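Local coordinates for protein dual function macrocyclase-peptidase POPB (Galerina marginata, PDB 5N4B) that cleaves peptide bonds after prolyl residues and macrocyclises the trimmed precursor peptide in the biosynthesis of the amanitin toxins, at residues R230-V242 with I250-G264. The protein carries 1 engineered substitution. Residues are numbered along the deposited sequence; the frame is centred on the assembly and turned at random.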
loop_
_atom_site.group_PDB
_atom_site.type_symbol
_atom_site.label_atom_id
_atom_site.label_comp_id
_atom_site.label_asym_id
_atom_site.label_seq_id
_atom_site.Cartn_x
_atom_site.Cartn_y
_atom_site.Cartn_z
ATOM N N ARG A 230 9.310 -15.789 14.210
ATOM C CA ARG A 230 8.395 -15.142 13.296
ATOM C C ARG A 230 9.235 -14.469 12.231
ATOM O O ARG A 230 9.690 -13.329 12.356
ATOM C CB ARG A 230 7.518 -14.161 14.040
ATOM C CG ARG A 230 6.357 -13.773 13.251
ATOM C CD ARG A 230 5.515 -12.735 13.969
ATOM N NE ARG A 230 4.251 -12.490 13.325
ATOM C CZ ARG A 230 3.446 -11.459 13.626
ATOM N NH1 ARG A 230 3.805 -10.604 14.572
ATOM N NH2 ARG A 230 2.300 -11.297 12.995
ATOM N N SER A 231 9.504 -15.213 11.170
ATOM C CA SER A 231 10.381 -14.697 10.151
ATOM C C SER A 231 10.137 -15.514 8.905
ATOM O O SER A 231 9.694 -16.679 8.947
ATOM C CB SER A 231 11.853 -14.712 10.561
ATOM O OG SER A 231 12.454 -15.929 10.220
ATOM N N ASP A 232 10.326 -14.839 7.791
ATOM C CA ASP A 232 10.070 -15.410 6.492
ATOM C C ASP A 232 11.405 -15.489 5.779
ATOM O O ASP A 232 11.936 -14.466 5.325
ATOM C CB ASP A 232 9.064 -14.535 5.748
ATOM C CG ASP A 232 7.759 -14.396 6.492
ATOM O OD1 ASP A 232 7.249 -15.394 7.052
ATOM O OD2 ASP A 232 7.255 -13.244 6.508
ATOM N N ARG A 233 11.944 -16.692 5.680
ATOM C CA ARG A 233 13.237 -16.921 5.047
ATOM C C ARG A 233 13.134 -18.140 4.146
ATOM O O ARG A 233 12.256 -18.993 4.291
ATOM C CB ARG A 233 14.365 -17.100 6.067
ATOM C CG ARG A 233 14.643 -15.890 6.890
ATOM C CD ARG A 233 15.330 -14.832 6.050
ATOM N NE ARG A 233 15.770 -13.690 6.852
ATOM C CZ ARG A 233 15.032 -12.618 7.127
ATOM N NH1 ARG A 233 13.781 -12.496 6.673
ATOM N NH2 ARG A 233 15.560 -11.660 7.875
ATOM N N ASN A 234 14.090 -18.247 3.222
ATOM C CA ASN A 234 14.174 -19.399 2.336
ATOM C C ASN A 234 12.914 -19.548 1.482
ATOM O O ASN A 234 12.417 -20.654 1.234
ATOM C CB ASN A 234 14.493 -20.692 3.109
ATOM C CG ASN A 234 15.849 -20.644 3.761
ATOM O OD1 ASN A 234 16.905 -20.819 3.101
ATOM N ND2 ASN A 234 15.847 -20.355 5.013
ATOM N N ALA A 235 12.498 -18.419 0.907
ATOM C CA ALA A 235 11.395 -18.422 -0.055
ATOM C C ALA A 235 11.692 -19.313 -1.242
ATOM O O ALA A 235 12.846 -19.480 -1.685
ATOM C CB ALA A 235 11.136 -17.016 -0.575
ATOM N N MET A 236 10.630 -19.864 -1.782
ATOM C CA MET A 236 10.671 -20.738 -2.946
ATOM C C MET A 236 9.619 -20.253 -3.926
ATOM O O MET A 236 8.449 -20.083 -3.561
ATOM C CB MET A 236 10.307 -22.195 -2.572
ATOM C CG MET A 236 11.259 -22.837 -1.604
ATOM S SD MET A 236 10.552 -24.258 -0.762
ATOM C CE MET A 236 9.738 -23.395 0.583
ATOM N N MET A 237 9.995 -20.084 -5.181
ATOM C CA MET A 237 9.004 -19.916 -6.235
ATOM C C MET A 237 8.594 -21.304 -6.715
ATOM O O MET A 237 9.437 -22.108 -7.125
ATOM C CB MET A 237 9.550 -19.063 -7.381
ATOM C CG MET A 237 8.574 -18.835 -8.506
ATOM S SD MET A 237 7.040 -18.029 -8.071
ATOM C CE MET A 237 7.674 -16.466 -7.500
ATOM N N CYS A 238 7.311 -21.583 -6.658
ATOM C CA CYS A 238 6.776 -22.903 -6.889
ATOM C C CYS A 238 5.687 -22.855 -7.937
ATOM O O CYS A 238 5.154 -21.775 -8.268
ATOM C CB CYS A 238 6.176 -23.480 -5.607
ATOM S SG CYS A 238 7.406 -23.816 -4.332
ATOM N N TYR A 239 5.371 -24.038 -8.456
ATOM C CA TYR A 239 4.303 -24.231 -9.426
ATOM C C TYR A 239 3.335 -25.283 -8.924
ATOM O O TYR A 239 3.755 -26.380 -8.535
ATOM C CB TYR A 239 4.884 -24.636 -10.786
ATOM C CG TYR A 239 3.874 -24.964 -11.812
ATOM C CD1 TYR A 239 3.174 -23.994 -12.535
ATOM C CD2 TYR A 239 3.620 -26.308 -12.066
ATOM C CE1 TYR A 239 2.223 -24.425 -13.509
ATOM C CE2 TYR A 239 2.702 -26.702 -12.971
ATOM C CZ TYR A 239 2.034 -25.794 -13.682
ATOM O OH TYR A 239 1.125 -26.353 -14.583
ATOM N N HIS A 240 2.051 -24.935 -8.895
ATOM C CA HIS A 240 0.969 -25.823 -8.505
ATOM C C HIS A 240 0.126 -26.193 -9.713
ATOM O O HIS A 240 -0.393 -25.305 -10.402
ATOM C CB HIS A 240 0.068 -25.140 -7.477
ATOM C CG HIS A 240 -1.085 -25.990 -7.097
ATOM N ND1 HIS A 240 -0.913 -27.168 -6.414
ATOM C CD2 HIS A 240 -2.391 -25.936 -7.420
ATOM C CE1 HIS A 240 -2.081 -27.770 -6.259
ATOM N NE2 HIS A 240 -3.002 -27.039 -6.857
ATOM N N LYS A 241 -0.018 -27.505 -9.975
ATOM C CA LYS A 241 -0.892 -28.005 -11.019
ATOM C C LYS A 241 -2.309 -28.157 -10.469
ATOM O O LYS A 241 -2.516 -28.759 -9.403
ATOM C CB LYS A 241 -0.338 -29.341 -11.509
ATOM C CG LYS A 241 -1.224 -29.997 -12.541
ATOM C CD LYS A 241 -0.594 -31.300 -13.025
ATOM C CE LYS A 241 -1.476 -31.911 -14.089
ATOM N NZ LYS A 241 -1.102 -33.350 -14.308
ATOM N N VAL A 242 -3.287 -27.594 -11.174
ATOM C CA VAL A 242 -4.677 -27.713 -10.729
ATOM C C VAL A 242 -5.074 -29.164 -10.637
ATOM O O VAL A 242 -4.782 -29.965 -11.533
ATOM C CB VAL A 242 -5.608 -26.959 -11.680
ATOM C CG1 VAL A 242 -7.053 -27.170 -11.304
ATOM C CG2 VAL A 242 -5.311 -25.488 -11.647
ATOM N N ILE A 250 6.020 -28.190 -7.893
ATOM C CA ILE A 250 7.388 -28.110 -8.391
ATOM C C ILE A 250 8.047 -26.870 -7.804
ATOM O O ILE A 250 7.439 -25.793 -7.792
ATOM C CB ILE A 250 7.360 -28.031 -9.930
ATOM C CG1 ILE A 250 6.835 -29.352 -10.498
ATOM C CG2 ILE A 250 8.740 -27.707 -10.484
ATOM C CD1 ILE A 250 6.484 -29.285 -11.972
ATOM N N ILE A 251 9.289 -26.983 -7.337
ATOM C CA ILE A 251 10.088 -25.830 -6.949
ATOM C C ILE A 251 10.771 -25.322 -8.213
ATOM O O ILE A 251 11.683 -25.972 -8.745
ATOM C CB ILE A 251 11.125 -26.153 -5.859
ATOM C CG1 ILE A 251 10.418 -26.522 -4.553
ATOM C CG2 ILE A 251 11.991 -24.923 -5.605
ATOM C CD1 ILE A 251 11.393 -26.946 -3.427
ATOM N N VAL A 252 10.314 -24.175 -8.710
ATOM C CA VAL A 252 10.831 -23.514 -9.906
ATOM C C VAL A 252 12.149 -22.803 -9.603
ATOM O O VAL A 252 13.086 -22.800 -10.418
ATOM C CB VAL A 252 9.742 -22.533 -10.394
ATOM C CG1 VAL A 252 10.225 -21.612 -11.411
ATOM C CG2 VAL A 252 8.547 -23.324 -10.913
ATOM N N TYR A 253 12.263 -22.191 -8.431
ATOM C CA TYR A 253 13.511 -21.563 -8.035
ATOM C C TYR A 253 13.576 -21.397 -6.520
ATOM O O TYR A 253 12.588 -21.055 -5.879
ATOM C CB TYR A 253 13.758 -20.182 -8.684
ATOM C CG TYR A 253 15.211 -19.779 -8.501
ATOM C CD1 TYR A 253 16.205 -20.465 -9.179
ATOM C CD2 TYR A 253 15.580 -18.758 -7.673
ATOM C CE1 TYR A 253 17.548 -20.162 -8.980
ATOM C CE2 TYR A 253 16.914 -18.387 -7.478
ATOM C CZ TYR A 253 17.895 -19.115 -8.138
ATOM O OH TYR A 253 19.238 -18.847 -7.974
ATOM N N GLN A 254 14.772 -21.576 -5.962
ATOM C CA GLN A 254 15.104 -21.116 -4.617
ATOM C C GLN A 254 16.610 -20.921 -4.549
ATOM O O GLN A 254 17.341 -21.390 -5.434
ATOM C CB GLN A 254 14.620 -22.091 -3.541
ATOM C CG GLN A 254 15.367 -23.379 -3.448
ATOM C CD GLN A 254 14.857 -24.196 -2.264
ATOM O OE1 GLN A 254 14.846 -23.731 -1.114
ATOM N NE2 GLN A 254 14.417 -25.370 -2.544
ATOM N N ASP A 255 17.063 -20.213 -3.519
ATOM C CA ASP A 255 18.495 -19.915 -3.387
ATOM C C ASP A 255 18.878 -19.993 -1.920
ATOM O O ASP A 255 18.760 -19.020 -1.178
ATOM C CB ASP A 255 18.858 -18.571 -4.003
ATOM C CG ASP A 255 20.323 -18.313 -3.991
ATOM O OD1 ASP A 255 21.040 -19.095 -3.334
ATOM O OD2 ASP A 255 20.741 -17.289 -4.598
ATOM N N ASN A 256 19.390 -21.177 -1.535
ATOM C CA ASN A 256 19.797 -21.422 -0.159
ATOM C C ASN A 256 20.967 -20.545 0.269
ATOM O O ASN A 256 21.141 -20.317 1.466
ATOM C CB ASN A 256 20.214 -22.894 -0.018
ATOM C CG ASN A 256 19.131 -23.879 -0.485
ATOM O OD1 ASN A 256 17.926 -23.683 -0.278
ATOM N ND2 ASN A 256 19.575 -24.961 -1.118
ATOM N N GLU A 257 21.757 -20.021 -0.675
ATOM C CA GLU A 257 22.881 -19.153 -0.352
ATOM C C GLU A 257 22.432 -17.757 0.035
ATOM O O GLU A 257 23.182 -17.018 0.662
ATOM C CB GLU A 257 23.844 -19.055 -1.543
ATOM C CG GLU A 257 25.129 -18.341 -1.253
ATOM C CD GLU A 257 25.962 -18.087 -2.513
ATOM O OE1 GLU A 257 25.784 -18.832 -3.507
ATOM O OE2 GLU A 257 26.794 -17.146 -2.497
ATOM N N HIS A 258 21.222 -17.350 -0.365
ATOM C CA HIS A 258 20.718 -16.008 -0.100
ATOM C C HIS A 258 19.317 -16.136 0.491
ATOM O O HIS A 258 18.326 -15.846 -0.179
ATOM C CB HIS A 258 20.694 -15.190 -1.385
ATOM C CG HIS A 258 22.032 -14.995 -1.990
ATOM N ND1 HIS A 258 22.443 -15.640 -3.133
ATOM C CD2 HIS A 258 23.067 -14.224 -1.592
ATOM C CE1 HIS A 258 23.670 -15.247 -3.438
ATOM N NE2 HIS A 258 24.075 -14.400 -2.515
ATOM N N PRO A 259 19.201 -16.554 1.747
ATOM C CA PRO A 259 17.887 -16.894 2.294
ATOM C C PRO A 259 16.947 -15.734 2.436
ATOM O O PRO A 259 15.748 -15.991 2.623
ATOM C CB PRO A 259 18.213 -17.531 3.649
ATOM C CG PRO A 259 19.618 -17.167 3.919
ATOM C CD PRO A 259 20.304 -16.915 2.643
ATOM N N GLU A 260 17.418 -14.494 2.357
ATOM C CA GLU A 260 16.578 -13.330 2.493
ATOM C C GLU A 260 15.981 -12.859 1.168
ATOM O O GLU A 260 15.049 -12.051 1.196
ATOM C CB GLU A 260 17.337 -12.182 3.175
ATOM C CG GLU A 260 18.293 -11.362 2.320
ATOM C CD GLU A 260 19.661 -12.005 1.965
ATOM O OE1 GLU A 260 19.923 -13.253 2.138
ATOM O OE2 GLU A 260 20.492 -11.181 1.480
ATOM N N TRP A 261 16.481 -13.356 0.030
ATOM C CA TRP A 261 15.966 -12.907 -1.264
ATOM C C TRP A 261 14.557 -13.470 -1.474
ATOM O O TRP A 261 14.226 -14.563 -1.020
ATOM C CB TRP A 261 16.863 -13.354 -2.400
ATOM C CG TRP A 261 18.232 -12.762 -2.411
ATOM C CD1 TRP A 261 18.834 -12.044 -1.419
ATOM C CD2 TRP A 261 19.176 -12.876 -3.466
ATOM N NE1 TRP A 261 20.111 -11.693 -1.823
ATOM C CE2 TRP A 261 20.334 -12.193 -3.075
ATOM C CE3 TRP A 261 19.153 -13.495 -4.706
ATOM C CZ2 TRP A 261 21.464 -12.122 -3.882
ATOM C CZ3 TRP A 261 20.278 -13.402 -5.541
ATOM C CH2 TRP A 261 21.421 -12.743 -5.107
ATOM N N ILE A 262 13.726 -12.721 -2.181
ATOM C CA ILE A 262 12.386 -13.138 -2.568
ATOM C C ILE A 262 12.239 -13.058 -4.091
ATOM O O ILE A 262 13.093 -12.496 -4.798
ATOM C CB ILE A 262 11.276 -12.385 -1.819
ATOM C CG1 ILE A 262 11.289 -10.899 -2.171
ATOM C CG2 ILE A 262 11.443 -12.639 -0.307
ATOM C CD1 ILE A 262 9.975 -10.173 -1.713
ATOM N N TYR A 263 11.134 -13.617 -4.574
ATOM C CA TYR A 263 10.970 -13.992 -5.959
ATOM C C TYR A 263 9.613 -13.532 -6.491
ATOM O O TYR A 263 8.636 -13.420 -5.757
ATOM C CB TYR A 263 11.133 -15.514 -6.180
ATOM C CG TYR A 263 12.437 -15.947 -5.590
ATOM C CD1 TYR A 263 13.626 -15.535 -6.157
ATOM C CD2 TYR A 263 12.487 -16.640 -4.380
ATOM C CE1 TYR A 263 14.822 -15.838 -5.558
ATOM C CE2 TYR A 263 13.710 -16.953 -3.785
ATOM C CZ TYR A 263 14.854 -16.533 -4.391
ATOM O OH TYR A 263 16.070 -16.785 -3.829
ATOM N N GLY A 264 9.585 -13.237 -7.770
ATOM C CA GLY A 264 8.348 -13.040 -8.498
ATOM C C GLY A 264 8.452 -13.692 -9.863
ATOM O O GLY A 264 9.530 -14.107 -10.285
HETATM O O HOH W 1 19.631 -21.339 3.612
HETATM O O HOH W 2 13.336 -15.418 1.489
HETATM O O HOH W 3 15.366 -19.414 -1.149
#
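Ile250 and Tyr239 exchange two backbone hydrogen bonds, Tyr239 N to Ile250 O at 2.8 Å and Ile250 N to Tyr239 O at 3.0 Å, an antiparallel hydrogen-bonded pair; their side chains run side by side. On the other face Ile251 reaches Met236 and Cys238, its CD1 lying 3.9 Å from Met236 SD. At Val252 the register slips by one: Met237 O accepts from both Val252 N (2.7 Å, bent to 133°) and Tyr253 N, the signature of a classic beta bulge. Tyr253 O in turn accepts from Met237 N. Two type I turns follow, Asp255 to His258 and His258 to Trp261. Pro259 O takes a nearly straight bond (165°) from Asn234 N, on a lone pair in the carbonyl plane, and a water joins it to Ala235 N and Trp261 O. At Tyr263 the ring edge, through CE2, meets Ala235 O at 3.4 Å. Met237 CG stands anti to its backbone N (chi1 -179°), and bends at chi2 and chi3 carry CE to 3.6 Å from Gly264 CA. Strands 236-241 and 250-254 thus form the outer hairpin of one four-stranded blade, and 262-267 opens the next, as in the beta-propeller of prolyl oligopeptidases.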